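Rhodopsin (Todarodes pacificus, PDB 2Z73) detects light through 11-cis retinal, whose isomerization to the all-trans form switches on G-protein signalling to phospholipase C in vision at low light intensity. Local coordinates at residues P15-H20 and A176-G181; A69-I74 and R150-M155; F188-R193 and V279-A284. One frame throughout, in Å; residues are numbered along the deposited sequence.

Contact 1 of 3, residues P15-H20 and A176-G181; sequences PSIVVH and AYTLEG
I17 CG1 lies beside the backbone N (chi1 -55°), which leaves CG2 on the far side, toward T178 and L179. V19 sets CG1 opposite the backbone N (chi1 169°); this turns CG2, beside the N, against L179. The contact joins the extracellular N-terminal segment of an opsin to the two-stranded antiparallel hairpin of its second extracellular loop. In the opsin fold this hairpin forms a lid over the retinal pocket. Segment 15-20 is irregular and runs outside strand 177-179. No hydrogen bond links the two segments, so the join is made by apolar branches.

L179 is the hub. Its CD1 lies 3.6 Å from I17 CG2, with the two side chains crossing obliquely. The same CD1 meets V19 CG2 at 3.7 Å, and here the side chains cross at about a right angle. The other branch, L179 CD2, reaches I17 CD1 at 4.1 Å. I17 thus uses both of its ends on one leucine. I17 also touches W101, F105 and C108, and L179 touches C186, the disulfide partner of C108. W12 packs on V19.

T178 is joined through its backbone to S187 of the second strand. Its side-chain hydroxyl stands at the border of the apolar patch, with OG1 3.6 Å from I17 CG2.

Contact 2 of 3, residues A69-I74 and R150-M155; sequences ANMFII and RRAFIM. With BOG (octyl beta-D-glucopyranoside), chain C.
M71, F72, A152 and M155 carry this contact between the cytoplasmic ends of transmembrane helices 2 and 4. The short segments 70-74 and 150-155 run at 27° to each other, their axes 10.0 Å apart at closest approach. The contact holds no hydrogen bond across it.

The apolar contacts come first. M71 SD lies 4.0 Å from A152 CB. A bend at chi3 (57°) then turns M71 CE to the backbone of F153, 4.0 Å from its N. A152, small and buried, admits both M71 and the F72 ring, whose CZ is 4.2 Å from A152 CB. M155 CE touches the same F72 CZ at 3.8 Å.

The second kind is Met-aromatic. M155 SD stands at the edge of the F72 ring, 5.2 Å from the ring centroid. M128 of helix 104-138 touches both side chains, placing them against transmembrane helix 3. Without the F72 ring, as with an alanine here, the M155 thioether would probably lose its aromatic partner and a gap would open beside A152.

The octyl tail of the bound octyl glucoside packs on A69 CB and I73 CD1. With mostly carbon and weakly polar sulfur touching, the helices are held here by shape and dispersion rather than by directed bonds.

Contact 3 of 3, residues F188-R193 and V279-A284; sequences FDYISR and VVALLA. With RET (retinal), chain D.
The irregular chain 188-193 passes across the extracellular end of transmembrane helix 6, with the CA atoms of Y190 and A281 5.7 Å apart and those of I191 and A284 5.4 Å apart. This is where the second extracellular loop of the opsin fold leaves its hairpin for helix 195-224.

Two alanines let Y190 come close. With CG held between its backbone N and carbonyl carbon (chi1 47°), the ring is laid so that A281 CA lies over one face. Y190 CD2 meets A284 CB obliquely at 3.6 Å. The Y190 hydroxyl has E180 as its partner, and Y277 packs on the same side chain.

F188 belongs to both this contact and the retinal pocket. Its CD2 is 3.6 Å from the C19 methyl of retinal, and its CZ is 4.4 Å from A281 CB.

D189 fixes the bend itself. Its OD1 takes the I191 and S192 amides from the same face, the first closing an Asx turn, and S192 OG donates to OD2.

R193 NH1 donates to A284 O at 3.2 Å. A284 O lies near the guanidinium plane, while NH1 comes from well above the plane of that carbonyl. R193 NE adds a weak bond to the same oxygen. NH1 also bonds to G287 O, just past helix 246-286. One arginine therefore meets A284 O and G287 O, and its positive charge would probably suit the negative end of the helix dipole.

In the fold
Contacts 1 and 3 both lie on the extracellular side, their centres 14 Å apart, and they share the second extracellular loop. They touch directly: E180 OE1 and Y190 OH are 2.7 Å apart in a probable hydrogen bond, and H20 NE2 packs against I191 CG2. The N-terminal segment, the hairpin and helix 246-286 are thereby joined in one cap near retinal. F188 of contact 3 lines the retinal pocket, Y177 of segment 176-181 touches the chromophore, and the T178 side chain is about 10 Å away from it. Contact 2 is on the cytoplasmic side, its centre 37 Å from that of contact 1 and 34 Å from that of contact 3.

Contact 1 of 3, residues P15-H20 and A176-G181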
loop_
_atom_site.group_PDB
_atom_site.type_symbol
_atom_site.label_atom_id
_atom_site.label_comp_id
_atom_site.label_asym_id
_atom_site.label_seq_id
_atom_site.Cartn_x
_atom_site.Cartn_y
_atom_site.Cartn_z
ATOM N N PRO A 15 18.343 -25.618 10.489
ATOM C CA PRO A 15 17.920 -26.490 11.581
ATOM C C PRO A 15 16.532 -26.193 12.129
ATOM O O PRO A 15 15.951 -27.028 12.819
ATOM C CB PRO A 15 19.012 -26.272 12.625
ATOM C CG PRO A 15 19.383 -24.837 12.409
ATOM C CD PRO A 15 19.477 -24.775 10.903
ATOM N N SER A 16 15.995 -25.016 11.811
ATOM C CA SER A 16 14.679 -24.598 12.309
ATOM C C SER A 16 13.542 -24.771 11.312
ATOM O O SER A 16 12.405 -25.050 11.698
ATOM C CB SER A 16 14.706 -23.120 12.704
ATOM O OG SER A 16 15.767 -22.818 13.591
ATOM N N ILE A 17 13.855 -24.597 10.032
ATOM C CA ILE A 17 12.861 -24.652 8.973
ATOM C C ILE A 17 13.267 -25.630 7.873
ATOM O O ILE A 17 14.418 -25.638 7.441
ATOM C CB ILE A 17 12.700 -23.226 8.386
ATOM C CG1 ILE A 17 12.375 -22.253 9.530
ATOM C CG2 ILE A 17 11.638 -23.207 7.273
ATOM C CD1 ILE A 17 12.547 -20.796 9.197
ATOM N N VAL A 18 12.326 -26.457 7.422
ATOM C CA VAL A 18 12.627 -27.421 6.371
ATOM C C VAL A 18 12.487 -26.745 5.025
ATOM O O VAL A 18 11.379 -26.468 4.596
ATOM C CB VAL A 18 11.664 -28.639 6.389
ATOM C CG1 VAL A 18 11.973 -29.567 5.217
ATOM C CG2 VAL A 18 11.791 -29.396 7.706
ATOM N N VAL A 19 13.613 -26.489 4.367
ATOM C CA VAL A 19 13.635 -25.860 3.052
ATOM C C VAL A 19 13.062 -26.771 1.971
ATOM O O VAL A 19 13.469 -27.918 1.847
ATOM C CB VAL A 19 15.067 -25.514 2.649
ATOM C CG1 VAL A 19 15.115 -25.105 1.179
ATOM C CG2 VAL A 19 15.608 -24.416 3.557
ATOM N N HIS A 20 12.125 -26.264 1.184
ATOM C CA HIS A 20 11.531 -27.058 0.119
ATOM C C HIS A 20 12.625 -27.508 -0.822
ATOM O O HIS A 20 13.516 -26.730 -1.161
ATOM C CB HIS A 20 10.514 -26.247 -0.671
ATOM C CG HIS A 20 9.721 -27.063 -1.640
ATOM N ND1 HIS A 20 10.275 -27.611 -2.775
ATOM C CD2 HIS A 20 8.423 -27.448 -1.627
ATOM C CE1 HIS A 20 9.350 -28.300 -3.420
ATOM N NE2 HIS A 20 8.218 -28.217 -2.745
ATOM N N ALA A 176 1.056 -22.365 4.024
ATOM C CA ALA A 176 2.216 -22.316 4.879
ATOM C C ALA A 176 3.111 -21.125 4.603
ATOM O O ALA A 176 3.108 -20.548 3.512
ATOM C CB ALA A 176 3.006 -23.606 4.752
ATOM N N TYR A 177 3.878 -20.763 5.624
ATOM C CA TYR A 177 4.819 -19.668 5.546
ATOM C C TYR A 177 6.193 -20.272 5.768
ATOM O O TYR A 177 6.489 -20.801 6.833
ATOM C CB TYR A 177 4.506 -18.629 6.618
ATOM C CG TYR A 177 3.362 -17.721 6.248
ATOM C CD1 TYR A 177 3.452 -16.902 5.124
ATOM C CD2 TYR A 177 2.204 -17.654 7.028
ATOM C CE1 TYR A 177 2.425 -16.028 4.782
ATOM C CE2 TYR A 177 1.158 -16.774 6.689
ATOM C CZ TYR A 177 1.285 -15.961 5.563
ATOM O OH TYR A 177 0.312 -15.054 5.219
ATOM N N THR A 178 7.033 -20.204 4.751
ATOM C CA THR A 178 8.355 -20.777 4.865
ATOM C C THR A 178 9.362 -19.932 4.102
ATOM O O THR A 178 9.020 -18.854 3.611
ATOM C CB THR A 178 8.338 -22.233 4.324
ATOM O OG1 THR A 178 9.668 -22.756 4.302
ATOM C CG2 THR A 178 7.741 -22.278 2.932
ATOM N N LEU A 179 10.599 -20.409 4.016
ATOM C CA LEU A 179 11.644 -19.681 3.305
ATOM C C LEU A 179 11.462 -19.743 1.778
ATOM O O LEU A 179 10.811 -20.642 1.251
ATOM C CB LEU A 179 13.005 -20.258 3.683
ATOM C CG LEU A 179 13.277 -20.368 5.189
ATOM C CD1 LEU A 179 14.275 -21.501 5.438
ATOM C CD2 LEU A 179 13.791 -19.036 5.750
ATOM N N GLU A 180 12.030 -18.768 1.078
ATOM C CA GLU A 180 11.958 -18.724 -0.374
ATOM C C GLU A 180 13.295 -18.215 -0.908
ATOM O O GLU A 180 14.179 -17.848 -0.132
ATOM C CB GLU A 180 10.816 -17.806 -0.846
ATOM C CG GLU A 180 11.093 -16.310 -0.743
ATOM C CD GLU A 180 9.931 -15.483 -1.247
ATOM O OE1 GLU A 180 9.283 -15.924 -2.215
ATOM O OE2 GLU A 180 9.668 -14.388 -0.687
ATOM N N GLY A 181 13.439 -18.215 -2.230
ATOM C CA GLY A 181 14.658 -17.737 -2.854
ATOM C C GLY A 181 15.963 -18.103 -2.177
ATOM O O GLY A 181 16.283 -19.281 -2.035
#

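Contact 2 of 3, residues A69-I74 and R150-M155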
loop_
_atom_site.group_PDB
_atom_site.type_symbol
_atom_site.label_atom_id
_atom_site.label_comp_id
_atom_site.label_asym_id
_atom_site.label_seq_id
_atom_site.Cartn_x
_atom_site.Cartn_y
_atom_site.Cartn_z
ATOM N N ALA A 69 -11.803 10.723 6.316
ATOM C CA ALA A 69 -11.157 9.959 5.246
ATOM C C ALA A 69 -9.654 9.790 5.468
ATOM O O ALA A 69 -9.091 8.742 5.162
ATOM C CB ALA A 69 -11.405 10.632 3.901
ATOM N N ASN A 70 -9.012 10.827 5.996
ATOM C CA ASN A 70 -7.577 10.800 6.263
ATOM C C ASN A 70 -7.188 9.673 7.204
ATOM O O ASN A 70 -6.015 9.321 7.311
ATOM C CB ASN A 70 -7.129 12.136 6.841
ATOM C CG ASN A 70 -6.909 13.172 5.781
ATOM O OD1 ASN A 70 -6.713 14.344 6.079
ATOM N ND2 ASN A 70 -6.921 12.746 4.529
ATOM N N MET A 71 -8.178 9.123 7.900
ATOM C CA MET A 71 -7.935 8.006 8.797
ATOM C C MET A 71 -7.400 6.857 7.930
ATOM O O MET A 71 -6.480 6.140 8.333
ATOM C CB MET A 71 -9.236 7.596 9.500
ATOM C CG MET A 71 -9.680 8.545 10.622
ATOM S SD MET A 71 -11.344 8.196 11.294
ATOM C CE MET A 71 -11.109 6.445 11.825
ATOM N N PHE A 72 -7.974 6.705 6.732
ATOM C CA PHE A 72 -7.545 5.662 5.807
ATOM C C PHE A 72 -6.062 5.849 5.525
ATOM O O PHE A 72 -5.304 4.882 5.513
ATOM C CB PHE A 72 -8.311 5.720 4.478
ATOM C CG PHE A 72 -9.796 5.500 4.602
ATOM C CD1 PHE A 72 -10.310 4.535 5.459
ATOM C CD2 PHE A 72 -10.687 6.262 3.849
ATOM C CE1 PHE A 72 -11.695 4.336 5.566
ATOM C CE2 PHE A 72 -12.065 6.071 3.950
ATOM C CZ PHE A 72 -12.569 5.111 4.808
ATOM N N ILE A 73 -5.656 7.097 5.289
ATOM C CA ILE A 73 -4.255 7.410 5.010
ATOM C C ILE A 73 -3.378 6.968 6.178
ATOM O O ILE A 73 -2.309 6.385 5.989
ATOM C CB ILE A 73 -4.035 8.933 4.780
ATOM C CG1 ILE A 73 -4.489 9.328 3.373
ATOM C CG2 ILE A 73 -2.560 9.291 4.951
ATOM C CD1 ILE A 73 -4.350 10.821 3.075
ATOM N N ILE A 74 -3.844 7.247 7.388
ATOM C CA ILE A 74 -3.100 6.870 8.567
ATOM C C ILE A 74 -3.014 5.352 8.635
ATOM O O ILE A 74 -1.935 4.786 8.827
ATOM C CB ILE A 74 -3.764 7.456 9.846
ATOM C CG1 ILE A 74 -3.578 8.982 9.854
ATOM C CG2 ILE A 74 -3.145 6.853 11.110
ATOM C CD1 ILE A 74 -4.350 9.708 10.925
ATOM N N ARG A 150 -17.894 7.673 11.837
ATOM C CA ARG A 150 -18.613 6.418 12.004
ATOM C C ARG A 150 -18.242 5.498 10.859
ATOM O O ARG A 150 -17.586 4.478 11.060
ATOM C CB ARG A 150 -20.127 6.658 12.005
ATOM C CG ARG A 150 -20.709 6.991 13.374
ATOM C CD ARG A 150 -20.008 8.180 14.013
ATOM N NE ARG A 150 -20.063 9.359 13.155
ATOM C CZ ARG A 150 -19.425 10.495 13.411
ATOM N NH1 ARG A 150 -19.532 11.520 12.575
ATOM N NH2 ARG A 150 -18.676 10.604 14.499
ATOM N N ARG A 151 -18.653 5.874 9.652
ATOM C CA ARG A 151 -18.354 5.079 8.470
ATOM C C ARG A 151 -16.882 4.673 8.425
ATOM O O ARG A 151 -16.555 3.482 8.456
ATOM C CB ARG A 151 -18.724 5.849 7.198
ATOM C CG ARG A 151 -20.027 5.395 6.547
ATOM C CD ARG A 151 -21.233 5.609 7.460
ATOM N NE ARG A 151 -21.755 6.973 7.388
ATOM C CZ ARG A 151 -22.762 7.427 8.129
ATOM N NH1 ARG A 151 -23.356 6.628 9.005
ATOM N NH2 ARG A 151 -23.184 8.677 7.982
ATOM N N ALA A 152 -16.001 5.663 8.355
ATOM C CA ALA A 152 -14.567 5.410 8.291
ATOM C C ALA A 152 -14.129 4.343 9.289
ATOM O O ALA A 152 -13.510 3.344 8.914
ATOM C CB ALA A 152 -13.805 6.699 8.543
ATOM N N PHE A 153 -14.453 4.556 10.562
ATOM C CA PHE A 153 -14.086 3.608 11.603
ATOM C C PHE A 153 -14.553 2.186 11.280
ATOM O O PHE A 153 -13.794 1.232 11.436
ATOM C CB PHE A 153 -14.655 4.061 12.951
ATOM C CG PHE A 153 -14.365 3.116 14.085
ATOM C CD1 PHE A 153 -13.058 2.752 14.386
ATOM C CD2 PHE A 153 -15.401 2.577 14.839
ATOM C CE1 PHE A 153 -12.786 1.856 15.427
ATOM C CE2 PHE A 153 -15.140 1.684 15.879
ATOM C CZ PHE A 153 -13.828 1.322 16.172
ATOM N N ILE A 154 -15.794 2.038 10.828
ATOM C CA ILE A 154 -16.315 0.714 10.493
ATOM C C ILE A 154 -15.538 0.155 9.303
ATOM O O ILE A 154 -15.185 -1.018 9.273
ATOM C CB ILE A 154 -17.816 0.774 10.124
ATOM C CG1 ILE A 154 -18.597 1.467 11.240
ATOM C CG2 ILE A 154 -18.362 -0.628 9.924
ATOM C CD1 ILE A 154 -19.990 1.899 10.825
ATOM N N MET A 155 -15.263 1.003 8.322
ATOM C CA MET A 155 -14.521 0.563 7.148
ATOM C C MET A 155 -13.140 -0.017 7.495
ATOM O O MET A 155 -12.797 -1.106 7.029
ATOM C CB MET A 155 -14.412 1.719 6.131
ATOM C CG MET A 155 -15.712 1.907 5.321
ATOM S SD MET A 155 -16.047 3.528 4.566
ATOM C CE MET A 155 -15.303 3.324 2.939
HETATM C C1 BOG C . -10.546 16.587 2.380
HETATM O O1 BOG C . -10.394 15.478 1.603
HETATM C C2 BOG C . -9.843 17.618 1.535
HETATM O O2 BOG C . -8.414 17.312 1.306
HETATM C C3 BOG C . -10.021 18.816 2.352
HETATM O O3 BOG C . -9.395 19.774 1.578
HETATM C C4 BOG C . -11.563 19.093 2.580
HETATM O O4 BOG C . -11.743 20.236 3.356
HETATM C C5 BOG C . -12.203 18.051 3.396
HETATM O O5 BOG C . -12.010 16.893 2.591
HETATM C C6 BOG C . -13.753 18.316 3.615
HETATM O O6 BOG C . -14.338 17.202 4.479
HETATM C "C1'" BOG C . -10.119 14.524 2.590
HETATM C "C2'" BOG C . -10.301 13.299 1.844
HETATM C "C3'" BOG C . -8.986 12.624 2.039
HETATM C "C4'" BOG C . -8.813 12.015 0.766
HETATM C "C5'" BOG C . -7.712 11.046 0.985
HETATM C "C6'" BOG C . -7.138 10.981 -0.322
HETATM C "C7'" BOG C . -5.997 10.077 -0.091
HETATM C "C8'" BOG C . -5.094 10.500 -1.113
#

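Contact 3 of 3, residues F188-R193 and V279-A284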
loop_
_atom_site.group_PDB
_atom_site.type_symbol
_atom_site.label_atom_id
_atom_site.label_comp_id
_atom_site.label_asym_id
_atom_site.label_seq_id
_atom_site.Cartn_x
_atom_site.Cartn_y
_atom_site.Cartn_z
ATOM N N PHE A 188 4.617 -17.091 1.855
ATOM C CA PHE A 188 3.737 -18.256 1.827
ATOM C C PHE A 188 4.306 -19.297 0.875
ATOM O O PHE A 188 5.233 -19.019 0.117
ATOM C CB PHE A 188 2.321 -17.857 1.414
ATOM C CG PHE A 188 2.227 -17.227 0.052
ATOM C CD1 PHE A 188 1.673 -17.929 -1.019
ATOM C CD2 PHE A 188 2.664 -15.929 -0.160
ATOM C CE1 PHE A 188 1.555 -17.346 -2.283
ATOM C CE2 PHE A 188 2.551 -15.335 -1.418
ATOM C CZ PHE A 188 1.994 -16.050 -2.482
ATOM N N ASP A 189 3.761 -20.504 0.918
ATOM C CA ASP A 189 4.229 -21.586 0.054
ATOM C C ASP A 189 3.477 -21.606 -1.284
ATOM O O ASP A 189 2.304 -21.986 -1.347
ATOM C CB ASP A 189 4.058 -22.920 0.781
ATOM C CG ASP A 189 4.742 -24.060 0.074
ATOM O OD1 ASP A 189 5.371 -23.826 -0.978
ATOM O OD2 ASP A 189 4.648 -25.195 0.581
ATOM N N TYR A 190 4.160 -21.182 -2.346
ATOM C CA TYR A 190 3.569 -21.147 -3.685
ATOM C C TYR A 190 4.125 -22.280 -4.537
ATOM O O TYR A 190 3.860 -22.364 -5.733
ATOM C CB TYR A 190 3.845 -19.797 -4.360
ATOM C CG TYR A 190 5.282 -19.325 -4.250
ATOM C CD1 TYR A 190 5.608 -18.179 -3.520
ATOM C CD2 TYR A 190 6.317 -20.029 -4.860
ATOM C CE1 TYR A 190 6.928 -17.747 -3.400
ATOM C CE2 TYR A 190 7.640 -19.610 -4.744
ATOM C CZ TYR A 190 7.939 -18.465 -4.010
ATOM O OH TYR A 190 9.247 -18.055 -3.874
ATOM N N ILE A 191 4.893 -23.155 -3.903
ATOM C CA ILE A 191 5.481 -24.290 -4.597
ATOM C C ILE A 191 4.619 -25.554 -4.437
ATOM O O ILE A 191 4.182 -26.144 -5.424
ATOM C CB ILE A 191 6.898 -24.549 -4.077
ATOM C CG1 ILE A 191 7.784 -23.338 -4.395
ATOM C CG2 ILE A 191 7.448 -25.806 -4.689
ATOM C CD1 ILE A 191 9.183 -23.424 -3.802
ATOM N N SER A 192 4.373 -25.962 -3.195
ATOM C CA SER A 192 3.546 -27.133 -2.924
ATOM C C SER A 192 2.229 -27.018 -3.681
ATOM O O SER A 192 1.589 -25.969 -3.662
ATOM C CB SER A 192 3.263 -27.245 -1.427
ATOM O OG SER A 192 4.444 -27.573 -0.719
ATOM N N ARG A 193 1.818 -28.104 -4.332
ATOM C CA ARG A 193 0.594 -28.092 -5.124
ATOM C C ARG A 193 -0.572 -28.935 -4.627
ATOM O O ARG A 193 -1.450 -29.301 -5.413
ATOM C CB ARG A 193 0.917 -28.478 -6.556
ATOM C CG ARG A 193 1.983 -27.611 -7.167
ATOM C CD ARG A 193 2.083 -27.838 -8.647
ATOM N NE ARG A 193 3.030 -26.927 -9.280
ATOM C CZ ARG A 193 3.248 -26.887 -10.586
ATOM N NH1 ARG A 193 4.121 -26.033 -11.088
ATOM N NH2 ARG A 193 2.581 -27.700 -11.388
ATOM N N VAL A 279 3.079 -12.918 -10.155
ATOM C CA VAL A 279 3.193 -13.726 -11.354
ATOM C C VAL A 279 4.180 -14.871 -11.151
ATOM O O VAL A 279 3.841 -16.032 -11.385
ATOM C CB VAL A 279 3.609 -12.849 -12.571
ATOM C CG1 VAL A 279 4.065 -13.713 -13.736
ATOM C CG2 VAL A 279 2.418 -12.004 -13.020
ATOM N N VAL A 280 5.394 -14.556 -10.707
ATOM C CA VAL A 280 6.390 -15.589 -10.484
ATOM C C VAL A 280 5.862 -16.656 -9.544
ATOM O O VAL A 280 6.226 -17.825 -9.653
ATOM C CB VAL A 280 7.668 -15.032 -9.862
ATOM C CG1 VAL A 280 8.661 -16.173 -9.600
ATOM C CG2 VAL A 280 8.271 -13.981 -10.781
ATOM N N ALA A 281 5.011 -16.252 -8.610
ATOM C CA ALA A 281 4.449 -17.204 -7.663
ATOM C C ALA A 281 3.538 -18.155 -8.418
ATOM O O ALA A 281 3.642 -19.377 -8.287
ATOM C CB ALA A 281 3.665 -16.471 -6.584
ATOM N N LEU A 282 2.645 -17.583 -9.218
ATOM C CA LEU A 282 1.702 -18.373 -9.997
ATOM C C LEU A 282 2.380 -19.376 -10.909
ATOM O O LEU A 282 1.888 -20.487 -11.078
ATOM C CB LEU A 282 0.792 -17.449 -10.807
ATOM C CG LEU A 282 -0.294 -16.819 -9.940
ATOM C CD1 LEU A 282 -1.127 -15.855 -10.765
ATOM C CD2 LEU A 282 -1.163 -17.916 -9.337
ATOM N N LEU A 283 3.505 -18.989 -11.501
ATOM C CA LEU A 283 4.237 -19.896 -12.376
ATOM C C LEU A 283 4.694 -21.093 -11.557
ATOM O O LEU A 283 4.604 -22.234 -11.997
ATOM C CB LEU A 283 5.465 -19.199 -12.981
ATOM C CG LEU A 283 5.292 -18.365 -14.251
ATOM C CD1 LEU A 283 4.125 -17.386 -14.116
ATOM C CD2 LEU A 283 6.586 -17.624 -14.518
ATOM N N ALA A 284 5.174 -20.820 -10.351
ATOM C CA ALA A 284 5.659 -21.872 -9.471
ATOM C C ALA A 284 4.540 -22.809 -9.037
ATOM O O ALA A 284 4.779 -23.983 -8.757
ATOM C CB ALA A 284 6.331 -21.255 -8.251
HETATM C C1 RET D . -0.286 -11.825 -3.733
HETATM C C2 RET D . -0.612 -10.939 -4.969
HETATM C C3 RET D . -0.165 -9.490 -4.876
HETATM C C4 RET D . -0.625 -8.808 -3.577
HETATM C C5 RET D . -0.347 -9.651 -2.332
HETATM C C6 RET D . -0.186 -11.013 -2.377
HETATM C C7 RET D . 0.106 -11.841 -1.133
HETATM C C8 RET D . 1.325 -11.837 -0.439
HETATM C C9 RET D . 1.757 -12.502 0.799
HETATM C C10 RET D . 3.019 -12.209 1.138
HETATM C C11 RET D . 3.810 -12.584 2.289
HETATM C C12 RET D . 5.105 -12.242 2.567
HETATM C C13 RET D . 6.204 -11.521 1.816
HETATM C C14 RET D . 7.396 -11.259 2.433
HETATM C C15 RET D . 8.516 -10.581 1.770
HETATM C C16 RET D . -1.337 -12.929 -3.620
HETATM C C17 RET D . 1.054 -12.551 -4.080
HETATM C C18 RET D . -0.279 -8.764 -1.116
HETATM C C19 RET D . 0.800 -13.381 1.580
HETATM C C20 RET D . 5.902 -11.118 0.355
#